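Local coordinates for flagellar hook protein FlgE (Caulobacter crescentus CB15, PDB 5AY6), which forms part of the bacterial flagellar hook, the curved segment thought to act as a universal joint between motor and filament, at residues Lys3-Gln17 against Pro165-Lys177. Numbering follows the deposited sequence.
Sequences KTTRVGVNANLRSEQ and PDFEVQIPLSDSK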
ATOM      1  N   LYS A   3      15.458 -25.538 -12.352  1.00 24.97           N
ATOM      2  CA  LYS A   3      15.465 -24.111 -12.019  1.00 19.51           C
ATOM      3  C   LYS A   3      14.198 -23.449 -12.551  1.00 13.54           C
ATOM      4  O   LYS A   3      13.907 -23.507 -13.747  1.00 21.69           O
ATOM      5  CB  LYS A   3      16.712 -23.438 -12.587  1.00 25.24           C
ATOM      6  CG  LYS A   3      16.912 -21.991 -12.175  1.00 22.12           C
ATOM      7  CD  LYS A   3      18.148 -21.426 -12.864  1.00 23.39           C
ATOM      8  CE  LYS A   3      18.301 -19.937 -12.645  1.00 22.65           C
ATOM      9  NZ  LYS A   3      19.235 -19.360 -13.654  1.00 26.05           N
ATOM     10  N   THR A   4      13.447 -22.823 -11.655  1.00 13.27           N
ATOM     11  CA  THR A   4      12.148 -22.256 -12.003  1.00 16.27           C
ATOM     12  C   THR A   4      12.273 -20.993 -12.851  1.00 18.58           C
ATOM     13  O   THR A   4      12.993 -20.059 -12.496  1.00 16.57           O
ATOM     14  CB  THR A   4      11.332 -21.931 -10.746  1.00 17.29           C
ATOM     15  OG1 THR A   4      11.232 -23.101  -9.928  1.00 13.17           O
ATOM     16  CG2 THR A   4       9.934 -21.453 -11.125  1.00 13.66           C
ATOM     17  N   THR A   5      11.553 -20.964 -13.967  1.00 10.99           N
ATOM     18  CA  THR A   5      11.608 -19.829 -14.877  1.00 15.72           C
ATOM     19  C   THR A   5      10.236 -19.202 -15.116  1.00 11.85           C
ATOM     20  O   THR A   5      10.137 -18.086 -15.616  1.00 10.73           O
ATOM     21  CB  THR A   5      12.208 -20.240 -16.229  1.00 20.15           C
ATOM     22  OG1 THR A   5      11.434 -21.310 -16.784  1.00 19.62           O
ATOM     23  CG2 THR A   5      13.645 -20.712 -16.051  1.00 12.43           C
ATOM     24  N   ARG A   6       9.174 -19.922 -14.773  1.00 12.86           N
ATOM     25  CA  ARG A   6       7.833 -19.397 -14.980  1.00 10.69           C
ATOM     26  C   ARG A   6       6.843 -19.972 -13.984  1.00 11.74           C
ATOM     27  O   ARG A   6       6.785 -21.185 -13.787  1.00 14.59           O
ATOM     28  CB  ARG A   6       7.352 -19.684 -16.406  1.00 13.91           C
ATOM     29  CG  ARG A   6       5.965 -19.140 -16.701  1.00 18.80           C
ATOM     30  CD  ARG A   6       5.594 -19.289 -18.172  1.00 16.32           C
ATOM     31  NE  ARG A   6       4.246 -18.791 -18.436  1.00 12.67           N
ATOM     32  CZ  ARG A   6       3.783 -18.479 -19.644  1.00 15.17           C
ATOM     33  NH1 ARG A   6       4.557 -18.619 -20.710  1.00 11.94           N
ATOM     34  NH2 ARG A   6       2.539 -18.036 -19.786  1.00 10.97           N
ATOM     35  N   VAL A   7       6.065 -19.094 -13.360  1.00 11.61           N
ATOM     36  CA  VAL A   7       5.029 -19.524 -12.433  1.00 11.47           C
ATOM     37  C   VAL A   7       3.686 -18.923 -12.815  1.00 12.26           C
ATOM     38  O   VAL A   7       3.606 -17.784 -13.271  1.00 13.21           O
ATOM     39  CB  VAL A   7       5.362 -19.151 -10.965  1.00 19.70           C
ATOM     40  CG1 VAL A   7       6.715 -19.721 -10.561  1.00 23.51           C
ATOM     41  CG2 VAL A   7       5.349 -17.652 -10.770  1.00 17.99           C
ATOM     42  N   GLY A   8       2.633 -19.716 -12.658  1.00 15.41           N
ATOM     43  CA  GLY A   8       1.287 -19.241 -12.899  1.00 10.05           C
ATOM     44  C   GLY A   8       0.532 -19.246 -11.588  1.00 18.12           C
ATOM     45  O   GLY A   8       0.464 -20.270 -10.907  1.00 13.67           O
ATOM     46  N   VAL A   9      -0.022 -18.099 -11.216  1.00 13.91           N
ATOM     47  CA  VAL A   9      -0.783 -18.024  -9.981  1.00 16.32           C
ATOM     48  C   VAL A   9      -2.260 -18.184 -10.271  1.00 14.14           C
ATOM     49  O   VAL A   9      -2.835 -17.423 -11.048  1.00 19.44           O
ATOM     50  CB  VAL A   9      -0.556 -16.702  -9.235  1.00 16.39           C
ATOM     51  CG1 VAL A   9      -1.544 -16.579  -8.087  1.00 15.19           C
ATOM     52  CG2 VAL A   9       0.877 -16.617  -8.720  1.00 12.29           C
ATOM     53  N   ASN A  10      -2.866 -19.183  -9.646  1.00 16.13           N
ATOM     54  CA  ASN A  10      -4.303 -19.389  -9.747  1.00 17.28           C
ATOM     55  C   ASN A  10      -4.939 -19.235  -8.378  1.00 15.60           C
ATOM     56  O   ASN A  10      -4.869 -20.141  -7.546  1.00 19.85           O
ATOM     57  CB  ASN A  10      -4.605 -20.765 -10.333  1.00 18.64           C
ATOM     58  CG  ASN A  10      -3.837 -21.032 -11.609  1.00 25.60           C
ATOM     59  OD1 ASN A  10      -3.798 -20.196 -12.513  1.00 21.58           O
ATOM     60  ND2 ASN A  10      -3.202 -22.197 -11.682  1.00 25.20           N
ATOM     61  N   ALA A  11      -5.548 -18.082  -8.139  1.00 16.82           N
ATOM     62  CA  ALA A  11      -6.092 -17.782  -6.824  1.00 19.57           C
ATOM     63  C   ALA A  11      -7.165 -16.708  -6.885  1.00 19.10           C
ATOM     64  O   ALA A  11      -7.200 -15.894  -7.809  1.00 19.99           O
ATOM     65  CB  ALA A  11      -4.978 -17.351  -5.884  1.00 12.98           C
ATOM     66  N   ASN A  12      -8.040 -16.701  -5.887  1.00 18.89           N
ATOM     67  CA  ASN A  12      -9.039 -15.649  -5.788  1.00 15.75           C
ATOM     68  C   ASN A  12      -8.851 -14.824  -4.527  1.00 17.98           C
ATOM     69  O   ASN A  12      -8.551 -15.362  -3.462  1.00 16.02           O
ATOM     70  CB  ASN A  12     -10.454 -16.230  -5.812  1.00 16.50           C
ATOM     71  CG  ASN A  12     -11.516 -15.150  -5.767  1.00 14.35           C
ATOM     72  OD1 ASN A  12     -11.687 -14.396  -6.725  1.00 16.03           O
ATOM     73  ND2 ASN A  12     -12.228 -15.061  -4.648  1.00 19.32           N
ATOM     74  N   LEU A  13      -9.023 -13.516  -4.663  1.00 16.54           N
ATOM     75  CA  LEU A  13      -9.047 -12.616  -3.518  1.00 17.29           C
ATOM     76  C   LEU A  13     -10.484 -12.176  -3.289  1.00 15.23           C
ATOM     77  O   LEU A  13     -11.116 -11.653  -4.203  1.00 17.35           O
ATOM     78  CB  LEU A  13      -8.151 -11.403  -3.762  1.00 15.85           C
ATOM     79  CG  LEU A  13      -6.700 -11.676  -4.157  1.00 14.77           C
ATOM     80  CD1 LEU A  13      -6.044 -10.403  -4.669  1.00 19.36           C
ATOM     81  CD2 LEU A  13      -5.928 -12.229  -2.975  1.00 24.20           C
ATOM     82  N   ARG A  14     -11.010 -12.384  -2.084  1.00 17.03           N
ATOM     83  CA  ARG A  14     -12.403 -12.032  -1.828  1.00 15.96           C
ATOM     84  C   ARG A  14     -12.634 -10.541  -2.005  1.00 16.32           C
ATOM     85  O   ARG A  14     -12.029  -9.731  -1.314  1.00 13.76           O
ATOM     86  CB  ARG A  14     -12.844 -12.452  -0.426  1.00 16.68           C
ATOM     87  CG  ARG A  14     -14.316 -12.150  -0.199  1.00 15.57           C
ATOM     88  CD  ARG A  14     -14.884 -12.802   1.044  1.00 18.71           C
ATOM     89  NE  ARG A  14     -16.307 -12.491   1.175  1.00 12.80           N
ATOM     90  CZ  ARG A  14     -17.040 -12.745   2.256  1.00 23.14           C
ATOM     91  NH1 ARG A  14     -16.492 -13.327   3.315  1.00 15.67           N
ATOM     92  NH2 ARG A  14     -18.326 -12.414   2.275  1.00 18.96           N
ATOM     93  N   SER A  15     -13.526 -10.180  -2.923  1.00 13.59           N
ATOM     94  CA  SER A  15     -13.743  -8.771  -3.253  1.00 17.57           C
ATOM     95  C   SER A  15     -14.305  -7.973  -2.075  1.00 20.20           C
ATOM     96  O   SER A  15     -14.061  -6.765  -1.972  1.00 12.43           O
ATOM     97  CB  SER A  15     -14.676  -8.640  -4.462  1.00 22.83           C
ATOM     98  OG  SER A  15     -15.990  -9.048  -4.131  1.00 18.44           O
ATOM     99  N   GLU A  16     -15.047  -8.647  -1.193  1.00 17.46           N
ATOM    100  CA  GLU A  16     -15.660  -7.989  -0.038  1.00 18.64           C
ATOM    101  C   GLU A  16     -14.758  -7.965   1.194  1.00 22.02           C
ATOM    102  O   GLU A  16     -15.188  -7.512   2.256  1.00 17.44           O
ATOM    103  CB  GLU A  16     -16.980  -8.661   0.351  1.00 18.73           C
ATOM    104  CG  GLU A  16     -18.109  -8.535  -0.647  1.00 27.75           C
ATOM    105  CD  GLU A  16     -19.400  -9.181  -0.140  1.00 52.72           C
ATOM    106  OE1 GLU A  16     -19.368  -9.902   0.887  1.00 30.18           O
ATOM    107  OE2 GLU A  16     -20.440  -9.020  -0.818  1.00 57.64           O
ATOM    108  N   GLN A  17     -13.533  -8.475   1.062  1.00 17.29           N
ATOM    109  CA  GLN A  17     -12.557  -8.399   2.145  1.00 15.63           C
ATOM    110  C   GLN A  17     -12.492  -6.974   2.682  1.00 12.40           C
ATOM    111  O   GLN A  17     -12.181  -6.045   1.947  1.00 13.99           O
ATOM    112  CB  GLN A  17     -11.170  -8.846   1.672  1.00 18.56           C
ATOM    113  CG  GLN A  17     -10.044  -8.474   2.627  1.00 15.71           C
ATOM    114  CD  GLN A  17     -10.010  -9.345   3.867  1.00 14.27           C
ATOM    115  OE1 GLN A  17      -9.884 -10.564   3.775  1.00 18.10           O
ATOM    116  NE2 GLN A  17     -10.123  -8.723   5.035  1.00 12.12           N
ATOM    117  N   PRO A 165      -0.509  -9.347   6.389  1.00 14.01           N
ATOM    118  CA  PRO A 165      -1.263  -9.357   5.126  1.00  9.25           C
ATOM    119  C   PRO A 165      -2.694  -9.874   5.293  1.00 12.54           C
ATOM    120  O   PRO A 165      -2.968 -10.602   6.250  1.00  8.99           O
ATOM    121  CB  PRO A 165      -0.451 -10.312   4.235  1.00 10.02           C
ATOM    122  CG  PRO A 165       0.889 -10.416   4.882  1.00 13.22           C
ATOM    123  CD  PRO A 165       0.635 -10.269   6.351  1.00 13.24           C
ATOM    124  N   ASP A 166      -3.585  -9.486   4.381  1.00 11.21           N
ATOM    125  CA  ASP A 166      -4.933 -10.060   4.310  1.00  8.88           C
ATOM    126  C   ASP A 166      -4.899 -11.418   3.630  1.00 19.16           C
ATOM    127  O   ASP A 166      -5.725 -12.288   3.909  1.00 16.19           O
ATOM    128  CB  ASP A 166      -5.887  -9.140   3.550  1.00 10.34           C
ATOM    129  CG  ASP A 166      -6.271  -7.919   4.341  1.00  8.64           C
ATOM    130  OD1 ASP A 166      -6.328  -8.014   5.587  1.00  9.19           O
ATOM    131  OD2 ASP A 166      -6.513  -6.866   3.717  1.00 12.55           O
ATOM    132  N   PHE A 167      -3.955 -11.588   2.714  1.00  9.60           N
ATOM    133  CA  PHE A 167      -3.819 -12.857   2.019  1.00 12.98           C
ATOM    134  C   PHE A 167      -2.436 -13.002   1.415  1.00 12.48           C
ATOM    135  O   PHE A 167      -1.798 -12.016   1.050  1.00 16.26           O
ATOM    136  CB  PHE A 167      -4.886 -12.998   0.932  1.00 16.61           C
ATOM    137  CG  PHE A 167      -5.078 -14.414   0.457  1.00 23.52           C
ATOM    138  CD1 PHE A 167      -5.477 -15.407   1.343  1.00 18.58           C
ATOM    139  CD2 PHE A 167      -4.859 -14.752  -0.867  1.00 21.80           C
ATOM    140  CE1 PHE A 167      -5.655 -16.711   0.912  1.00 24.38           C
ATOM    141  CE2 PHE A 167      -5.039 -16.057  -1.305  1.00 14.84           C
ATOM    142  CZ  PHE A 167      -5.434 -17.035  -0.414  1.00 14.24           C
ATOM    143  N   GLU A 168      -1.980 -14.245   1.315  1.00 15.50           N
ATOM    144  CA  GLU A 168      -0.676 -14.534   0.747  1.00 14.16           C
ATOM    145  C   GLU A 168      -0.732 -15.720  -0.208  1.00 16.70           C
ATOM    146  O   GLU A 168      -1.493 -16.672  -0.006  1.00 12.49           O
ATOM    147  CB  GLU A 168       0.347 -14.814   1.850  1.00 13.11           C
ATOM    148  CG  GLU A 168       0.640 -13.638   2.754  1.00 13.06           C
ATOM    149  CD  GLU A 168       1.841 -13.889   3.650  1.00 16.76           C
ATOM    150  OE1 GLU A 168       1.925 -14.982   4.250  1.00 17.41           O
ATOM    151  OE2 GLU A 168       2.707 -12.994   3.743  1.00 18.76           O
ATOM    152  N   VAL A 169       0.082 -15.646  -1.252  1.00  8.69           N
ATOM    153  CA  VAL A 169       0.302 -16.772  -2.147  1.00 12.27           C
ATOM    154  C   VAL A 169       1.777 -17.152  -2.106  1.00 16.59           C
ATOM    155  O   VAL A 169       2.627 -16.348  -2.464  1.00 13.61           O
ATOM    156  CB  VAL A 169      -0.100 -16.441  -3.591  1.00 12.45           C
ATOM    157  CG1 VAL A 169       0.178 -17.630  -4.503  1.00 19.96           C
ATOM    158  CG2 VAL A 169      -1.565 -16.046  -3.648  1.00 18.17           C
ATOM    159  N   GLN A 170       2.086 -18.358  -1.646  1.00 13.79           N
ATOM    160  CA  GLN A 170       3.473 -18.793  -1.607  1.00 14.84           C
ATOM    161  C   GLN A 170       3.898 -19.376  -2.946  1.00 22.59           C
ATOM    162  O   GLN A 170       3.178 -20.171  -3.552  1.00 24.62           O
ATOM    163  CB  GLN A 170       3.708 -19.814  -0.488  1.00 19.70           C
ATOM    164  CG  GLN A 170       3.587 -19.237   0.913  1.00 24.15           C
ATOM    165  CD  GLN A 170       4.323 -20.063   1.953  1.00 44.18           C
ATOM    166  OE1 GLN A 170       4.611 -21.241   1.741  1.00 48.11           O
ATOM    167  NE2 GLN A 170       4.648 -19.438   3.080  1.00 44.40           N
ATOM    168  N   ILE A 171       5.073 -18.963  -3.405  1.00 13.72           N
ATOM    169  CA  ILE A 171       5.594 -19.392  -4.693  1.00 16.07           C
ATOM    170  C   ILE A 171       6.970 -20.029  -4.524  1.00 20.93           C
ATOM    171  O   ILE A 171       7.981 -19.329  -4.438  1.00 18.68           O
ATOM    172  CB  ILE A 171       5.696 -18.216  -5.671  1.00 12.30           C
ATOM    173  CG1 ILE A 171       4.365 -17.473  -5.761  1.00 22.17           C
ATOM    174  CG2 ILE A 171       6.112 -18.711  -7.042  1.00 24.64           C
ATOM    175  CD1 ILE A 171       4.435 -16.187  -6.559  1.00 16.61           C
ATOM    176  N   PRO A 172       7.011 -21.364  -4.453  1.00 19.09           N
ATOM    177  CA  PRO A 172       8.274 -22.095  -4.317  1.00 20.02           C
ATOM    178  C   PRO A 172       9.103 -22.079  -5.600  1.00 26.49           C
ATOM    179  O   PRO A 172       8.618 -22.473  -6.662  1.00 24.90           O
ATOM    180  CB  PRO A 172       7.818 -23.517  -3.977  1.00 25.15           C
ATOM    181  CG  PRO A 172       6.455 -23.619  -4.566  1.00 25.95           C
ATOM    182  CD  PRO A 172       5.842 -22.261  -4.418  1.00 20.71           C
ATOM    183  N   LEU A 173      10.343 -21.616  -5.497  1.00 14.35           N
ATOM    184  CA  LEU A 173      11.263 -21.632  -6.626  1.00 16.54           C
ATOM    185  C   LEU A 173      12.357 -22.668  -6.406  1.00 20.65           C
ATOM    186  O   LEU A 173      12.861 -22.817  -5.294  1.00 19.12           O
ATOM    187  CB  LEU A 173      11.900 -20.254  -6.833  1.00 18.38           C
ATOM    188  CG  LEU A 173      11.015 -19.029  -7.062  1.00 17.33           C
ATOM    189  CD1 LEU A 173      11.878 -17.786  -7.240  1.00 12.63           C
ATOM    190  CD2 LEU A 173      10.117 -19.225  -8.265  1.00 11.75           C
ATOM    191  N   SER A 174      12.719 -23.387  -7.464  1.00 13.33           N
ATOM    192  CA  SER A 174      13.930 -24.196  -7.441  1.00 19.45           C
ATOM    193  C   SER A 174      15.077 -23.354  -7.978  1.00 13.40           C
ATOM    194  O   SER A 174      14.981 -22.799  -9.068  1.00 17.03           O
ATOM    195  CB  SER A 174      13.765 -25.472  -8.267  1.00 13.53           C
ATOM    196  OG  SER A 174      12.742 -26.287  -7.730  1.00 18.00           O
ATOM    197  N   ASP A 175      16.158 -23.245  -7.216  1.00 16.54           N
ATOM    198  CA  ASP A 175      17.267 -22.398  -7.639  1.00 18.59           C
ATOM    199  C   ASP A 175      18.231 -23.181  -8.514  1.00 19.08           C
ATOM    200  O   ASP A 175      17.953 -24.319  -8.890  1.00 16.83           O
ATOM    201  CB  ASP A 175      17.993 -21.794  -6.429  1.00 17.60           C
ATOM    202  CG  ASP A 175      18.463 -22.840  -5.432  1.00 16.17           C
ATOM    203  OD1 ASP A 175      18.910 -23.924  -5.852  1.00 16.23           O
ATOM    204  OD2 ASP A 175      18.395 -22.563  -4.216  1.00 16.40           O
ATOM    205  N   SER A 176      19.370 -22.575  -8.825  1.00 15.23           N
ATOM    206  CA  SER A 176      20.345 -23.195  -9.718  1.00 13.88           C
ATOM    207  C   SER A 176      21.043 -24.403  -9.092  1.00 19.27           C
ATOM    208  O   SER A 176      21.781 -25.111  -9.771  1.00 22.22           O
ATOM    209  CB  SER A 176      21.385 -22.165 -10.152  1.00 14.31           C
ATOM    210  OG  SER A 176      22.047 -21.614  -9.023  1.00 17.26           O
ATOM    211  N   LYS A 177      20.822 -24.629  -7.801  1.00 19.54           N
ATOM    212  CA  LYS A 177      21.391 -25.792  -7.121  1.00 21.96           C
ATOM    213  C   LYS A 177      20.326 -26.835  -6.815  1.00 21.63           C
ATOM    214  O   LYS A 177      20.628 -27.916  -6.313  1.00 25.03           O
ATOM    215  CB  LYS A 177      22.088 -25.381  -5.824  1.00 20.49           C
ATOM    216  CG  LYS A 177      23.387 -24.629  -6.026  1.00 23.55           C
ATOM    217  CD  LYS A 177      24.018 -24.260  -4.694  1.00 21.82           C
ATOM    218  CE  LYS A 177      25.400 -23.658  -4.893  1.00 25.14           C
ATOM    219  NZ  LYS A 177      26.010 -23.216  -3.608  1.00 24.04           N
TER
HETATM  220  O   HOH W   1      17.493 -26.486 -10.570  1.00 35.64           O
HETATM  221  O   HOH W   2      -8.681 -12.276   2.162  1.00 23.17           O
HETATM  222  O   HOH W   3      -7.710 -12.004   5.508  1.00 30.34           O
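Thr4 and Ser174 are joined by two hydrogen bonds. Thr4 N donates to Ser174 O (3.0 Å). Ser174 N donates to Thr4 OG1 (2.9 Å), nearly straight at 171°. With OG1 beside the backbone N (chi1 -54°), the hydroxyl oxygen faces Ser174 N, and CG2 meets Leu173 CD2 at 3.6 Å. A valine in place of Thr4 has no hydroxyl, and would probably leave Ser174 N without a partner here and the two chains held at this point by the Thr4 N bond. One water accepts a hydrogen bond from Lys3 N and donates one to Asp175 O.

Apolar contacts fill the middle. Val7 CG1 packs on Ile171 CG2 (3.7 Å), and the side chains of Val9 and Val169 meet tip to tip. Leu13 CD2 comes obliquely to Phe167 CD2 (3.5 Å).

At the far end the Gln17 amide stacks on the Asp166 carboxylate, the planes 9° apart. Asp166 OD2 accepts a hydrogen bond from Lys189 N.

Strands 6-12 and 167-174 run nearly antiparallel in different sheets, their axes coming within 9.0 Å of each other. Val299 of strand 298-304 also touches Phe167 and Val169. The arrangement is consistent with two sheets packed face to face, as in a beta sandwich or flattened barrel, here in the part of the hook protein that includes the FlaE D2 domain.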